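Local coordinates for acireductone dioxygenase (Bacillus anthracis, PDB 4QGL), which probably catalyses the oxygen-dependent cleavage of an acireductone in the methionine salvage pathway, giving different products with iron or nickel in its active site, at residues I17-E20 and V21-S24; K66-A69 and D70-R74; I97-Q100 and K101-H105. All blocks are in the same frame, centred on the assembly; numbering follows the deposited sequence.

Contact 1 (I17-E20 and V21-S24)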
loop_
_atom_site.group_PDB
_atom_site.type_symbol
_atom_site.label_atom_id
_atom_site.label_comp_id
_atom_site.label_asym_id
_atom_site.label_seq_id
_atom_site.Cartn_x
_atom_site.Cartn_y
_atom_site.Cartn_z
ATOM N N ILE A 17 15.391 -3.531 -8.831
ATOM C CA ILE A 17 15.853 -2.163 -8.631
ATOM C C ILE A 17 15.760 -1.826 -7.142
ATOM O O ILE A 17 14.688 -1.841 -6.564
ATOM C CB ILE A 17 15.021 -1.160 -9.444
ATOM C CG1 ILE A 17 15.024 -1.519 -10.914
ATOM C CG2 ILE A 17 15.551 0.253 -9.308
ATOM C CD1 ILE A 17 13.727 -1.121 -11.576
ATOM N N GLU A 18 16.893 -1.511 -6.531
ATOM C CA GLU A 18 16.949 -1.257 -5.094
ATOM C C GLU A 18 17.439 0.139 -4.700
ATOM O O GLU A 18 17.201 0.564 -3.594
ATOM C CB GLU A 18 17.858 -2.300 -4.437
ATOM C CG GLU A 18 17.359 -3.728 -4.537
ATOM C CD GLU A 18 18.438 -4.735 -4.177
ATOM O OE1 GLU A 18 18.322 -5.421 -3.152
ATOM O OE2 GLU A 18 19.424 -4.841 -4.920
ATOM N N ASN A 19 18.132 0.838 -5.585
ATOM C CA ASN A 19 18.599 2.200 -5.313
ATOM C C ASN A 19 17.435 3.191 -5.147
ATOM O O ASN A 19 16.465 3.128 -5.891
ATOM C CB ASN A 19 19.540 2.619 -6.446
ATOM C CG ASN A 19 20.041 4.055 -6.319
ATOM O OD1 ASN A 19 19.352 5.002 -6.676
ATOM N ND2 ASN A 19 21.266 4.213 -5.851
ATOM N N GLU A 20 17.534 4.105 -4.180
ATOM C CA GLU A 20 16.391 4.982 -3.848
ATOM C C GLU A 20 15.917 5.818 -5.014
ATOM O O GLU A 20 14.731 5.867 -5.344
ATOM C CB GLU A 20 16.727 5.991 -2.762
ATOM C CG GLU A 20 17.792 5.593 -1.767
ATOM C CD GLU A 20 17.763 6.463 -0.505
ATOM O OE1 GLU A 20 18.538 6.139 0.439
ATOM O OE2 GLU A 20 16.962 7.451 -0.469
ATOM N N VAL A 21 16.867 6.522 -5.593
ATOM C CA VAL A 21 16.595 7.406 -6.688
ATOM C C VAL A 21 16.015 6.692 -7.925
ATOM O O VAL A 21 15.097 7.222 -8.575
ATOM C CB VAL A 21 17.884 8.155 -7.044
ATOM C CG1 VAL A 21 17.793 8.800 -8.423
ATOM C CG2 VAL A 21 18.202 9.168 -5.954
ATOM N N LYS A 22 16.525 5.496 -8.239
ATOM C CA LYS A 22 16.078 4.775 -9.431
ATOM C C LYS A 22 14.716 4.198 -9.226
ATOM O O LYS A 22 13.922 4.116 -10.161
ATOM C CB LYS A 22 17.023 3.648 -9.795
ATOM C CG LYS A 22 18.485 4.048 -9.686
ATOM C CD LYS A 22 19.282 3.703 -10.920
ATOM C CE LYS A 22 20.659 3.171 -10.533
ATOM N NZ LYS A 22 21.420 2.650 -11.717
ATOM N N VAL A 23 14.443 3.790 -7.997
ATOM C CA VAL A 23 13.134 3.262 -7.674
ATOM C C VAL A 23 12.071 4.316 -7.932
ATOM O O VAL A 23 11.094 4.079 -8.630
ATOM C CB VAL A 23 13.068 2.796 -6.212
ATOM C CG1 VAL A 23 11.620 2.695 -5.718
ATOM C CG2 VAL A 23 13.799 1.473 -6.068
ATOM N N SER A 24 12.276 5.495 -7.374
ATOM C CA SER A 24 11.273 6.547 -7.471
ATOM C C SER A 24 11.199 7.047 -8.898
ATOM O O SER A 24 10.115 7.274 -9.397
ATOM C CB SER A 24 11.527 7.678 -6.446
ATOM O OG SER A 24 12.784 8.323 -6.629
#
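The flat amide of Asn19 meets Lys22 at its oxygen edge. Lys22 N donates to Asn19 OD1 over 3.3 Å and lies in the amide plane, on a lone pair of that oxygen. Asn19 CG stands anti to the backbone N (chi1 177°), which swings OD1 forward over the first turn of the helix. The aliphatic start of the Lys22 side chain runs close by: Lys22 CG lies 3.3 Å from Asn19 OD1 and 3.7 Å from Asn19 CB. The lysine chain then bends at chi2 and chi3, carrying its amine clear of the cap. This is an N-cap: Asn19 directly precedes the helix, and its side chain takes up the N-H of Lys22 in the first turn. The regular helical bonds begin at the same residue, with Val23 N giving to Asn19 O at 3.0 Å and Ser24 N to Glu20 O at 3.2 Å. Ser24 OG turns back to Val21 O, approaching from above the carbonyl plane and away from its lone pairs. One methyl branch of Ile17, CG2, lies against Lys22 CB (3.7 Å) and against Val23 CG2 (3.9 Å). These apolar groups join helix 20-29 to the sheet: Ile17, in the outermost strand 16-17, shares backbone hydrogen bonds with Ile8 and packs on Ile10, while Val23 rests on Ile8 of the same neighbouring strand, 7-10.

Contact 2 (K66-A69 and D70-R74)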
loop_
_atom_site.group_PDB
_atom_site.type_symbol
_atom_site.label_atom_id
_atom_site.label_comp_id
_atom_site.label_asym_id
_atom_site.label_seq_id
_atom_site.Cartn_x
_atom_site.Cartn_y
_atom_site.Cartn_z
ATOM N N LYS A 66 -1.105 15.299 9.016
ATOM C CA LYS A 66 -0.518 16.285 8.104
ATOM C C LYS A 66 -0.185 15.641 6.758
ATOM O O LYS A 66 -0.529 16.149 5.697
ATOM C CB LYS A 66 0.736 16.899 8.737
ATOM C CG LYS A 66 1.544 17.792 7.829
ATOM C CD LYS A 66 0.733 18.947 7.288
ATOM C CE LYS A 66 1.658 19.972 6.648
ATOM N NZ LYS A 66 0.905 20.816 5.691
ATOM N N GLU A 67 0.470 14.509 6.813
ATOM C CA GLU A 67 0.855 13.835 5.586
ATOM C C GLU A 67 -0.359 13.437 4.812
ATOM O O GLU A 67 -0.351 13.502 3.616
ATOM C CB GLU A 67 1.684 12.601 5.851
ATOM C CG GLU A 67 3.082 12.893 6.337
ATOM C CD GLU A 67 3.143 13.094 7.837
ATOM O OE1 GLU A 67 2.189 13.557 8.449
ATOM O OE2 GLU A 67 4.151 12.743 8.442
ATOM N N ILE A 68 -1.406 13.037 5.506
ATOM C CA ILE A 68 -2.685 12.720 4.875
ATOM C C ILE A 68 -3.362 13.948 4.261
ATOM O O ILE A 68 -3.841 13.889 3.139
ATOM C CB ILE A 68 -3.649 12.068 5.870
ATOM C CG1 ILE A 68 -2.972 10.859 6.507
ATOM C CG2 ILE A 68 -4.897 11.587 5.166
ATOM C CD1 ILE A 68 -3.838 10.006 7.410
ATOM N N ALA A 69 -3.381 15.050 4.969
ATOM C CA ALA A 69 -3.956 16.253 4.408
ATOM C C ALA A 69 -3.273 16.648 3.106
ATOM O O ALA A 69 -3.928 17.067 2.166
ATOM C CB ALA A 69 -3.872 17.412 5.409
ATOM N N ASP A 70 -1.954 16.540 3.078
ATOM C CA ASP A 70 -1.168 16.986 1.923
ATOM C C ASP A 70 -1.437 16.131 0.698
ATOM O O ASP A 70 -1.656 16.647 -0.382
ATOM C CB ASP A 70 0.333 16.994 2.242
ATOM C CG ASP A 70 0.736 18.089 3.273
ATOM O OD1 ASP A 70 -0.030 19.068 3.539
ATOM O OD2 ASP A 70 1.861 17.952 3.816
ATOM N N VAL A 71 -1.420 14.825 0.896
ATOM C CA VAL A 71 -1.727 13.861 -0.158
ATOM C C VAL A 71 -3.232 13.875 -0.550
ATOM O O VAL A 71 -3.574 13.705 -1.720
ATOM C CB VAL A 71 -1.182 12.433 0.188
ATOM C CG1 VAL A 71 -2.022 11.705 1.229
ATOM C CG2 VAL A 71 -1.075 11.580 -1.054
ATOM N N SER A 72 -4.126 14.119 0.403
ATOM C CA SER A 72 -5.519 14.217 0.063
ATOM C C SER A 72 -5.822 15.476 -0.738
ATOM O O SER A 72 -6.683 15.442 -1.581
ATOM C CB SER A 72 -6.355 14.167 1.313
ATOM O OG SER A 72 -6.265 12.883 1.882
ATOM N N ALA A 73 -5.113 16.575 -0.494
ATOM C CA ALA A 73 -5.343 17.846 -1.225
ATOM C C ALA A 73 -4.622 17.897 -2.563
ATOM O O ALA A 73 -5.160 18.400 -3.522
ATOM C CB ALA A 73 -4.929 19.052 -0.372
ATOM N N ARG A 74 -3.386 17.408 -2.596
ATOM C CA ARG A 74 -2.597 17.313 -3.831
ATOM C C ARG A 74 -3.336 16.461 -4.873
ATOM O O ARG A 74 -3.472 16.857 -6.019
ATOM C CB ARG A 74 -1.198 16.719 -3.522
ATOM C CG ARG A 74 -0.192 16.660 -4.687
ATOM C CD ARG A 74 1.233 16.264 -4.246
ATOM N NE ARG A 74 1.637 17.038 -3.062
ATOM C CZ ARG A 74 2.004 16.537 -1.878
ATOM N NH1 ARG A 74 2.308 17.379 -0.885
ATOM N NH2 ARG A 74 2.091 15.219 -1.671
#
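Lys66 and Asp70, four residues apart on helix 65-75, are joined by a salt bridge in which Lys66 NZ reaches Asp70 OD1 at 2.9 Å. The oxygen uses its syn lone pair, so the ammonium comes in from the side of OD2, which is 3.6 Å from NZ. To arrive there the lysine leaves its backbone with CG anti to N (chi1 172°), bends once at chi2 and then runs extended, laying CD and CE along the carboxylate; Lys66 CE is 3.5 Å from Asp70 OD2. A second side-chain link starts at Ser72, whose OG gives its hydrogen to Ile68 O at 2.9 Å, from above the carbonyl plane. The same oxygen also accepts Ser72 N at 2.8 Å, so two donors of one residue grip it. The serine oxygen further meets Ile68 CG2 at 3.8 Å. Behind these pairs stands the ordinary i to i+4 ladder, from Asp70 N to Lys66 O through Ala73 N to Ala69 O. Farther out, Ile68, Val71 and Ser72 press on Ile163 of strand 158-164, and Trp37 receives Glu67, Ile68 and Val71. The helix is thus amphipathic. Lys66 and Asp70 pair on its outer side, Glu67 and Arg74 reach Lys41 and Glu35 outside the helix, and the face turned to the sheet is apolar apart from Ser72, whose O-H is spent on the helix's own carbonyl.

Contact 3 (I97-Q100 and K101-H105). With CD (cadmium ion), chain B.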
loop_
_atom_site.group_PDB
_atom_site.type_symbol
_atom_site.label_atom_id
_atom_site.label_comp_id
_atom_site.label_asym_id
_atom_site.label_seq_id
_atom_site.Cartn_x
_atom_site.Cartn_y
_atom_site.Cartn_z
ATOM N N ILE A 97 -8.396 -13.645 -1.658
ATOM C CA ILE A 97 -8.647 -14.138 -3.007
ATOM C C ILE A 97 -9.403 -13.100 -3.862
ATOM O O ILE A 97 -9.471 -13.184 -5.090
ATOM C CB ILE A 97 -9.374 -15.514 -2.952
ATOM C CG1 ILE A 97 -9.364 -16.207 -4.333
ATOM C CG2 ILE A 97 -10.780 -15.376 -2.351
ATOM C CD1 ILE A 97 -7.975 -16.406 -4.953
ATOM N N ASN A 98 -9.959 -12.096 -3.212
ATOM C CA ASN A 98 -10.487 -10.963 -3.953
ATOM C C ASN A 98 -9.421 -9.992 -4.452
ATOM O O ASN A 98 -9.640 -9.313 -5.447
ATOM C CB ASN A 98 -11.568 -10.258 -3.140
ATOM C CG ASN A 98 -12.749 -11.167 -2.880
ATOM O OD1 ASN A 98 -13.180 -11.917 -3.770
ATOM N ND2 ASN A 98 -13.269 -11.127 -1.657
ATOM N N PHE A 99 -8.275 -9.901 -3.793
ATOM C CA PHE A 99 -7.297 -8.907 -4.237
ATOM C C PHE A 99 -6.060 -9.542 -4.812
ATOM O O PHE A 99 -5.238 -8.886 -5.439
ATOM C CB PHE A 99 -7.068 -7.891 -3.137
ATOM C CG PHE A 99 -8.349 -7.276 -2.675
ATOM C CD1 PHE A 99 -9.137 -6.533 -3.569
ATOM C CD2 PHE A 99 -8.837 -7.512 -1.403
ATOM C CE1 PHE A 99 -10.361 -5.988 -3.188
ATOM C CE2 PHE A 99 -10.064 -6.972 -1.012
ATOM C CZ PHE A 99 -10.819 -6.203 -1.902
ATOM N N GLN A 100 -6.011 -10.859 -4.669
ATOM C CA GLN A 100 -5.073 -11.717 -5.378
ATOM C C GLN A 100 -5.351 -11.883 -6.862
ATOM O O GLN A 100 -4.446 -12.212 -7.607
ATOM C CB GLN A 100 -5.052 -13.090 -4.735
ATOM C CG GLN A 100 -3.899 -13.259 -3.778
ATOM C CD GLN A 100 -4.120 -14.361 -2.749
ATOM O OE1 GLN A 100 -3.581 -14.278 -1.635
ATOM N NE2 GLN A 100 -4.906 -15.411 -3.110
ATOM N N LYS A 101 -6.589 -11.687 -7.292
ATOM C CA LYS A 101 -6.892 -11.725 -8.728
ATOM C C LYS A 101 -6.684 -10.376 -9.391
ATOM O O LYS A 101 -6.922 -9.320 -8.774
ATOM C CB LYS A 101 -8.302 -12.187 -8.954
ATOM C CG LYS A 101 -8.544 -13.609 -8.481
ATOM C CD LYS A 101 -10.037 -13.888 -8.549
ATOM C CE LYS A 101 -10.357 -15.364 -8.472
ATOM N NZ LYS A 101 -11.754 -15.597 -8.925
ATOM N N GLU A 102 -6.239 -10.395 -10.643
ATOM C CA GLU A 102 -5.969 -9.162 -11.348
ATOM C C GLU A 102 -7.277 -8.406 -11.539
ATOM O O GLU A 102 -8.252 -8.924 -12.069
ATOM C CB GLU A 102 -5.333 -9.462 -12.691
ATOM C CG GLU A 102 -4.927 -8.247 -13.510
ATOM C CD GLU A 102 -4.597 -8.600 -14.964
ATOM O OE1 GLU A 102 -5.238 -8.055 -15.886
ATOM O OE2 GLU A 102 -3.701 -9.439 -15.194
ATOM N N HIS A 103 -7.296 -7.175 -11.070
ATOM C CA HIS A 103 -8.438 -6.283 -11.269
ATOM C C HIS A 103 -7.916 -4.912 -11.503
ATOM O O HIS A 103 -6.729 -4.679 -11.345
ATOM C CB HIS A 103 -9.356 -6.297 -10.048
ATOM C CG HIS A 103 -8.659 -5.967 -8.778
ATOM N ND1 HIS A 103 -7.808 -6.843 -8.147
ATOM C CD2 HIS A 103 -8.630 -4.832 -8.059
ATOM C CE1 HIS A 103 -7.313 -6.271 -7.070
ATOM N NE2 HIS A 103 -7.815 -5.055 -6.987
ATOM N N HIS A 104 -8.798 -4.014 -11.923
ATOM C CA HIS A 104 -8.543 -2.577 -11.783
ATOM C C HIS A 104 -9.634 -1.874 -10.993
ATOM O O HIS A 104 -10.575 -2.518 -10.527
ATOM C CB HIS A 104 -8.270 -1.896 -13.129
ATOM C CG HIS A 104 -9.441 -1.833 -14.051
ATOM N ND1 HIS A 104 -9.565 -2.662 -15.149
ATOM C CD2 HIS A 104 -10.497 -0.993 -14.095
ATOM C CE1 HIS A 104 -10.668 -2.358 -15.804
ATOM N NE2 HIS A 104 -11.257 -1.355 -15.180
ATOM N N HIS A 105 -9.451 -0.566 -10.783
ATOM C CA HIS A 105 -10.491 0.310 -10.210
ATOM C C HIS A 105 -10.640 1.599 -11.037
ATOM O O HIS A 105 -9.685 2.024 -11.688
ATOM C CB HIS A 105 -10.152 0.701 -8.757
ATOM C CG HIS A 105 -9.687 -0.435 -7.901
ATOM N ND1 HIS A 105 -10.552 -1.363 -7.360
ATOM C CD2 HIS A 105 -8.446 -0.775 -7.468
ATOM C CE1 HIS A 105 -9.861 -2.238 -6.643
ATOM N NE2 HIS A 105 -8.578 -1.925 -6.721
HETATM CD CD CD B . -6.933 -3.211 -5.812
HETATM O O HOH W 1 -5.561 -4.630 -4.536
#
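Phe99 and His103 form an aromatic pair, offset edge-to-face, in which an edge of the phenyl ring is directed at the face of the imidazole. Their planes stand at 62° and the centroids are 5.8 Å apart; Phe99 CD1 makes the approach, 4.0 Å from His103 NE2. Phe99 O lies at the rim of the imidazole, near its plane, 3.7 Å from His103 CE1. Hydrogen bonding fixes the rotation of that imidazole: His103 ND1 donates to Lys101 O at 2.7 Å, nearly straight at 167° and within the ring plane, leaving NE2 to the metal. His103 CG sits between the backbone N and the carbonyl carbon (chi1 55°), which turns the ring back toward Lys101 O and Phe99. A cadmium ion is coordinated by His103 NE2 at 2.4 Å, by His105 NE2 at 2.3 Å and by a water, with Glu109 and His148 completing the site; this is the three-histidine, one-glutamate set familiar from many metal-binding cupins, and iron or nickel probably takes this place in the working enzyme. His105 is oriented through ND1 by Val171 O. Van der Waals contact is made where the extended Lys101 chain passes Ile97, its CG 3.5 Å from Ile97 O and its CE 4.3 Å from Ile97 CG1. Glu102, which may assist metal incorporation, points away from residues 97-100 and makes a salt bridge with Arg147.

The three contacts are local and separate, with centres 24 to 26 Å apart and no touching atoms. Contacts 1 and 3 lie at the surface; contact 2 is partly buried. Contacts 1 and 2 both concern helices set against a sheet, but different ones: helix 20-29 meets strand 7-10, helix 65-75 meets strand 158-164. Their chemistry differs accordingly, a side-chain cap at a helix start in the first, a salt bridge and a serine-to-carbonyl bond within a helix in the second. Contact 3 lies in the loop between helix 92-96 and strand 109-113, and its hydrogen bond orients a metal-binding imidazole.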